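Local coordinates for probable sugar kinase (Clostridium perfringens, PDB 3KZH), which is probably a carbohydrate kinase of the pfkB (ribokinase-like) family, expected to phosphorylate a sugar, and is seen here with beta-D-glucopyranose bound, at residues 8-13 against 60-65; 137-142 against 160-165. All coordinates share one frame; numbering follows the deposited sequence.

Contact 1 of 2, residues 8-13 against 60-65; sequences YLLVFG and NFMSIL
Phe12 and Met62, a selenomethionine in this crystal, meet on one face of a parallel strand pair. The selenium lies at the edge of the Phe12 ring, in its plane, 3.6 Å from Phe12 CD1. This is a Met-aromatic contact. Met62 CG is anti to the backbone N (chi1 -166°) and the chain bends at chi3, which brings SE to the ring. Leu10 fills the same face, with its CD1 4.0 Å from Met62 CB. Helix 131-135 packs here through Ile133 and Phe134. On the other face Val11 CG1 touches Phe61 CD1 at 3.9 Å, and helix 44-54 covers the pair with Met52, Arg46 and Ala49. Strands 9-12 and 59-62 are neighbours in the central sheet, which lies between helices in the Rossmann-like core of the ribokinase fold. Four backbone bonds alternate between them, from Asn60 N to Leu9 O through to Gly13 N to Met62 O. The last is the longest, 3.2 Å between Gly13 N and Met62 O. Past it, Ser63 OG gives a 2.7 Å bond to Gly13 O, in the carbonyl plane. The same hydroxyl is also bonded to Ser15 OG, so Ser63 holds the chain just past strand 9-12 at two points. At the other end Tyr8 and Asn60 are partly exposed, unlike the buried Leu10, Val11, Phe61 and Met62. There Tyr8 and Asn60 run side by side, their ring and amide planes 40° apart, with Tyr8 CD1 3.7 Å from Asn60 CB. Their polar ends turn to other partners: Tyr8 OH bonds Ile133 O, and Asn60 ND2 bonds Asp87 OD2.

Contact 2 of 2, residues 137-142 against 160-165; sequences AEYTVL and KTNFIL
Strands 139-142 and 162-165 run parallel with a 29° angle between their axes, and pair Tyr139 with Asn162 through to Leu142 with Leu165. The backbone ladder is uneven. It opens with a weak, long bond from Asn162 N to Glu138 O. Then come three firm bonds: Thr140 N to Asn162 O at 2.9 Å, Ile164 N to Thr140 O, and Leu142 N to Ile164 O. Thr161 adds a side-chain bond at the start of the ladder. A chi1 of -178° swings Thr161 OG1 over toward the neighbouring strand, where it gives a bond to Ala137 O, 2.9 Å long and well out of the carbonyl plane. Thr140 OG1 lies 3.0 Å from Thr161 OG1, and the two side chains cross at about a right angle. A water lies 2.8 Å from both Ala137 O and Lys160 O and can bridge them. On the Thr140 face, Phe163 runs alongside Thr140, with CE1 3.8 Å from Thr140 CG2. Leu142 CD1 also touches this ring, 3.7 Å from Phe163 CD1. Leu153 and Leu154 of helix 147-157 pack against this face. On the other face the Tyr139 ring and the Asn162 amide are turned 45° apart, with Tyr139 CD1 3.5 Å from Asn162 CB. Ile164 CD1 packs against Tyr139 CB, and Val141 CG2 touches Ile164 CB. Helix 255-268 packs here through Val260, Tyr267 and Met268. The two strands and helix 147-157 form a beta-alpha-beta unit of the ribokinase fold; strand 162-166 ends at Asp166, which with the following Pro167 and Val168 lines the pocket holding beta-D-glucopyranose.

How the contacts relate
From the N terminus the chain enters strand 9-12. It then makes strands 16-23 and 32-42, two of the four strands of the smaller sheet, and helix 44-54, and returns at 59-62, where contact 1 closes the first long loop. Past helices 124-129 and 131-135 it reaches strand 139-143. Helix 147-157 follows, and strand 162-166 closes the short loop of contact 2. The two loops are in series and neither nest nor cross. They still join in space: Leu10 N and O probably bond Tyr139 O and Val141 N. With this pairing of 9-12 and 139-143 between them, the contacts span four consecutive parallel strands, 59-62, 9-12, 139-143 and 162-166.

Contact 1 of 2, residues 8-13 against 60-65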
loop_
_atom_site.group_PDB
_atom_site.type_symbol
_atom_site.label_atom_id
_atom_site.label_comp_id
_atom_site.label_asym_id
_atom_site.label_seq_id
_atom_site.Cartn_x
_atom_site.Cartn_y
_atom_site.Cartn_z
ATOM N N TYR A 8 -2.692 -29.639 -7.582
ATOM C CA TYR A 8 -2.904 -28.396 -6.855
ATOM C C TYR A 8 -4.300 -28.267 -6.263
ATOM O O TYR A 8 -5.240 -28.945 -6.698
ATOM C CB TYR A 8 -2.633 -27.190 -7.780
ATOM C CG TYR A 8 -3.580 -27.068 -8.969
ATOM C CD1 TYR A 8 -4.735 -26.255 -8.897
ATOM C CD2 TYR A 8 -3.340 -27.777 -10.167
ATOM C CE1 TYR A 8 -5.625 -26.152 -9.984
ATOM C CE2 TYR A 8 -4.230 -27.681 -11.262
ATOM C CZ TYR A 8 -5.363 -26.870 -11.153
ATOM O OH TYR A 8 -6.243 -26.803 -12.194
ATOM N N LEU A 9 -4.429 -27.306 -5.351
ATOM C CA LEU A 9 -5.697 -26.976 -4.710
ATOM C C LEU A 9 -6.062 -25.586 -5.176
ATOM O O LEU A 9 -5.229 -24.678 -5.143
ATOM C CB LEU A 9 -5.578 -26.956 -3.177
ATOM C CG LEU A 9 -6.849 -27.309 -2.380
ATOM C CD1 LEU A 9 -6.426 -27.831 -1.053
ATOM C CD2 LEU A 9 -7.884 -26.210 -2.232
ATOM N N LEU A 10 -7.324 -25.424 -5.557
ATOM C CA LEU A 10 -7.817 -24.143 -6.001
ATOM C C LEU A 10 -8.648 -23.464 -4.933
ATOM O O LEU A 10 -9.485 -24.095 -4.289
ATOM C CB LEU A 10 -8.614 -24.278 -7.302
ATOM C CG LEU A 10 -9.223 -23.023 -7.954
ATOM C CD1 LEU A 10 -8.159 -22.002 -8.349
ATOM C CD2 LEU A 10 -10.025 -23.442 -9.162
ATOM N N VAL A 11 -8.347 -22.188 -4.709
ATOM C CA VAL A 11 -9.081 -21.360 -3.765
ATOM C C VAL A 11 -9.635 -20.255 -4.657
ATOM O O VAL A 11 -8.891 -19.657 -5.433
ATOM C CB VAL A 11 -8.163 -20.774 -2.633
ATOM C CG1 VAL A 11 -8.979 -19.926 -1.653
ATOM C CG2 VAL A 11 -7.450 -21.891 -1.873
ATOM N N PHE A 12 -10.948 -20.048 -4.596
ATOM C CA PHE A 12 -11.624 -19.028 -5.403
ATOM C C PHE A 12 -12.358 -18.050 -4.477
ATOM O O PHE A 12 -13.269 -18.454 -3.770
ATOM C CB PHE A 12 -12.601 -19.726 -6.384
ATOM C CG PHE A 12 -13.319 -18.793 -7.337
ATOM C CD1 PHE A 12 -12.721 -18.421 -8.554
ATOM C CD2 PHE A 12 -14.617 -18.319 -7.045
ATOM C CE1 PHE A 12 -13.404 -17.580 -9.493
ATOM C CE2 PHE A 12 -15.315 -17.481 -7.958
ATOM C CZ PHE A 12 -14.701 -17.113 -9.191
ATOM N N GLY A 13 -11.984 -16.771 -4.521
ATOM C CA GLY A 13 -12.619 -15.764 -3.682
ATOM C C GLY A 13 -11.930 -14.407 -3.613
ATOM O O GLY A 13 -10.913 -14.179 -4.261
ATOM N N ASN A 60 -3.418 -22.700 -5.871
ATOM C CA ASN A 60 -3.814 -21.840 -6.970
ATOM C C ASN A 60 -4.900 -20.952 -6.363
ATOM O O ASN A 60 -5.943 -21.425 -5.913
ATOM C CB ASN A 60 -4.341 -22.642 -8.170
ATOM C CG ASN A 60 -4.589 -21.773 -9.399
ATOM O OD1 ASN A 60 -5.222 -20.720 -9.304
ATOM N ND2 ASN A 60 -4.112 -22.218 -10.556
ATOM N N PHE A 61 -4.598 -19.666 -6.284
ATOM C CA PHE A 61 -5.536 -18.689 -5.751
ATOM C C PHE A 61 -6.072 -17.790 -6.860
ATOM O O PHE A 61 -5.382 -16.890 -7.328
ATOM C CB PHE A 61 -4.908 -17.853 -4.613
ATOM C CG PHE A 61 -5.861 -16.842 -3.990
ATOM C CD1 PHE A 61 -7.227 -17.152 -3.789
ATOM C CD2 PHE A 61 -5.405 -15.569 -3.627
ATOM C CE1 PHE A 61 -8.123 -16.215 -3.249
ATOM C CE2 PHE A 61 -6.288 -14.620 -3.086
ATOM C CZ PHE A 61 -7.649 -14.937 -2.893
HETATM N N MSE A 62 -7.340 -18.002 -7.198
HETATM C CA MSE A 62 -8.016 -17.228 -8.230
HETATM C C MSE A 62 -8.854 -16.157 -7.542
HETATM O O MSE A 62 -9.831 -16.456 -6.863
HETATM C CB MSE A 62 -8.882 -18.146 -9.094
HETATM C CG MSE A 62 -9.387 -17.536 -10.405
HETATM SE SE MSE A 62 -10.501 -18.782 -11.364
HETATM C CE MSE A 62 -9.118 -20.010 -11.816
ATOM N N SER A 63 -8.460 -14.905 -7.737
ATOM C CA SER A 63 -9.145 -13.799 -7.105
ATOM C C SER A 63 -9.530 -12.720 -8.094
ATOM O O SER A 63 -9.573 -12.956 -9.308
ATOM C CB SER A 63 -8.251 -13.225 -6.003
ATOM O OG SER A 63 -8.988 -12.442 -5.073
ATOM N N ILE A 64 -9.872 -11.555 -7.545
ATOM C CA ILE A 64 -10.256 -10.372 -8.303
ATOM C C ILE A 64 -9.356 -9.211 -7.852
ATOM O O ILE A 64 -9.474 -8.718 -6.732
ATOM C CB ILE A 64 -11.743 -10.008 -8.056
ATOM C CG1 ILE A 64 -12.669 -11.107 -8.603
ATOM C CG2 ILE A 64 -12.056 -8.659 -8.662
ATOM C CD1 ILE A 64 -14.123 -10.982 -8.183
ATOM N N LEU A 65 -8.438 -8.809 -8.723
ATOM C CA LEU A 65 -7.544 -7.697 -8.433
ATOM C C LEU A 65 -7.950 -6.467 -9.240
ATOM O O LEU A 65 -8.881 -6.531 -10.057
ATOM C CB LEU A 65 -6.091 -8.074 -8.711
ATOM C CG LEU A 65 -5.453 -9.135 -7.824
ATOM C CD1 LEU A 65 -4.113 -9.472 -8.391
ATOM C CD2 LEU A 65 -5.338 -8.669 -6.386
#

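Contact 2 of 2, residues 137-142 against 160-165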
loop_
_atom_site.group_PDB
_atom_site.type_symbol
_atom_site.label_atom_id
_atom_site.label_comp_id
_atom_site.label_asym_id
_atom_site.label_seq_id
_atom_site.Cartn_x
_atom_site.Cartn_y
_atom_site.Cartn_z
ATOM N N ALA A 137 -8.476 -29.221 -10.789
ATOM C CA ALA A 137 -8.204 -28.954 -9.380
ATOM C C ALA A 137 -8.697 -30.137 -8.568
ATOM O O ALA A 137 -9.810 -30.615 -8.795
ATOM C CB ALA A 137 -8.907 -27.689 -8.935
ATOM N N GLU A 138 -7.868 -30.632 -7.649
ATOM C CA GLU A 138 -8.265 -31.782 -6.826
ATOM C C GLU A 138 -9.383 -31.365 -5.877
ATOM O O GLU A 138 -10.367 -32.089 -5.712
ATOM C CB GLU A 138 -7.088 -32.351 -6.032
ATOM C CG GLU A 138 -5.797 -32.573 -6.802
ATOM C CD GLU A 138 -5.854 -33.737 -7.781
ATOM O OE1 GLU A 138 -6.415 -34.801 -7.426
ATOM O OE2 GLU A 138 -5.318 -33.591 -8.903
ATOM N N TYR A 139 -9.202 -30.209 -5.236
ATOM C CA TYR A 139 -10.203 -29.642 -4.334
ATOM C C TYR A 139 -10.338 -28.158 -4.656
ATOM O O TYR A 139 -9.403 -27.549 -5.193
ATOM C CB TYR A 139 -9.860 -29.879 -2.840
ATOM C CG TYR A 139 -9.874 -31.340 -2.400
ATOM C CD1 TYR A 139 -11.021 -31.933 -1.868
ATOM C CD2 TYR A 139 -8.759 -32.159 -2.600
ATOM C CE1 TYR A 139 -11.043 -33.331 -1.561
ATOM C CE2 TYR A 139 -8.761 -33.523 -2.313
ATOM C CZ TYR A 139 -9.901 -34.107 -1.794
ATOM O OH TYR A 139 -9.891 -35.457 -1.532
ATOM N N THR A 140 -11.532 -27.607 -4.442
ATOM C CA THR A 140 -11.775 -26.189 -4.701
ATOM C C THR A 140 -12.530 -25.534 -3.538
ATOM O O THR A 140 -13.658 -25.906 -3.221
ATOM C CB THR A 140 -12.464 -25.934 -6.090
ATOM O OG1 THR A 140 -11.616 -26.408 -7.142
ATOM C CG2 THR A 140 -12.708 -24.444 -6.329
ATOM N N VAL A 141 -11.874 -24.561 -2.905
ATOM C CA VAL A 141 -12.419 -23.841 -1.752
ATOM C C VAL A 141 -13.228 -22.626 -2.181
ATOM O O VAL A 141 -12.823 -21.848 -3.050
ATOM C CB VAL A 141 -11.282 -23.404 -0.763
ATOM C CG1 VAL A 141 -11.825 -22.551 0.395
ATOM C CG2 VAL A 141 -10.565 -24.624 -0.214
ATOM N N LEU A 142 -14.390 -22.492 -1.557
ATOM C CA LEU A 142 -15.306 -21.390 -1.796
ATOM C C LEU A 142 -15.853 -20.961 -0.451
ATOM O O LEU A 142 -15.855 -21.733 0.506
ATOM C CB LEU A 142 -16.505 -21.833 -2.665
ATOM C CG LEU A 142 -16.425 -22.298 -4.127
ATOM C CD1 LEU A 142 -17.803 -22.642 -4.641
ATOM C CD2 LEU A 142 -15.809 -21.235 -4.986
ATOM N N LYS A 160 -16.228 -32.800 -11.467
ATOM C CA LYS A 160 -14.878 -32.580 -11.992
ATOM C C LYS A 160 -13.872 -32.198 -10.896
ATOM O O LYS A 160 -12.684 -32.508 -11.002
ATOM C CB LYS A 160 -14.922 -31.510 -13.093
ATOM C CG LYS A 160 -15.538 -31.967 -14.432
ATOM C CD LYS A 160 -16.823 -31.199 -14.804
ATOM C CE LYS A 160 -18.079 -31.808 -14.157
ATOM N NZ LYS A 160 -19.328 -30.995 -14.247
ATOM N N THR A 161 -14.360 -31.497 -9.871
ATOM C CA THR A 161 -13.554 -31.081 -8.719
ATOM C C THR A 161 -14.359 -31.209 -7.419
ATOM O O THR A 161 -15.590 -31.146 -7.428
ATOM C CB THR A 161 -12.982 -29.632 -8.863
ATOM O OG1 THR A 161 -12.175 -29.305 -7.715
ATOM C CG2 THR A 161 -14.081 -28.604 -9.025
ATOM N N ASN A 162 -13.646 -31.373 -6.310
ATOM C CA ASN A 162 -14.255 -31.522 -4.999
ATOM C C ASN A 162 -14.315 -30.205 -4.214
ATOM O O ASN A 162 -13.317 -29.733 -3.671
ATOM C CB ASN A 162 -13.491 -32.580 -4.214
ATOM C CG ASN A 162 -13.703 -33.992 -4.732
ATOM O OD1 ASN A 162 -12.788 -34.815 -4.678
ATOM N ND2 ASN A 162 -14.923 -34.303 -5.160
ATOM N N PHE A 163 -15.511 -29.644 -4.123
ATOM C CA PHE A 163 -15.731 -28.371 -3.445
ATOM C C PHE A 163 -15.726 -28.366 -1.912
ATOM O O PHE A 163 -16.241 -29.283 -1.278
ATOM C CB PHE A 163 -17.016 -27.742 -3.964
ATOM C CG PHE A 163 -16.916 -27.195 -5.343
ATOM C CD1 PHE A 163 -16.420 -25.908 -5.557
ATOM C CD2 PHE A 163 -17.369 -27.948 -6.442
ATOM C CE1 PHE A 163 -16.374 -25.351 -6.863
ATOM C CE2 PHE A 163 -17.332 -27.412 -7.747
ATOM C CZ PHE A 163 -16.831 -26.108 -7.960
ATOM N N ILE A 164 -15.113 -27.329 -1.336
ATOM C CA ILE A 164 -15.014 -27.154 0.118
ATOM C C ILE A 164 -15.661 -25.817 0.541
ATOM O O ILE A 164 -15.262 -24.754 0.065
ATOM C CB ILE A 164 -13.519 -27.214 0.626
ATOM C CG1 ILE A 164 -12.819 -28.504 0.150
ATOM C CG2 ILE A 164 -13.466 -27.125 2.161
ATOM C CD1 ILE A 164 -11.340 -28.587 0.442
ATOM N N LEU A 165 -16.626 -25.884 1.460
ATOM C CA LEU A 165 -17.319 -24.694 1.952
ATOM C C LEU A 165 -16.907 -24.161 3.328
ATOM O O LEU A 165 -16.856 -24.905 4.305
ATOM C CB LEU A 165 -18.849 -24.914 1.952
ATOM C CG LEU A 165 -19.831 -23.817 2.420
ATOM C CD1 LEU A 165 -19.735 -22.561 1.562
ATOM C CD2 LEU A 165 -21.260 -24.333 2.449
HETATM O O HOH W 1 -10.030 -32.958 -10.399
#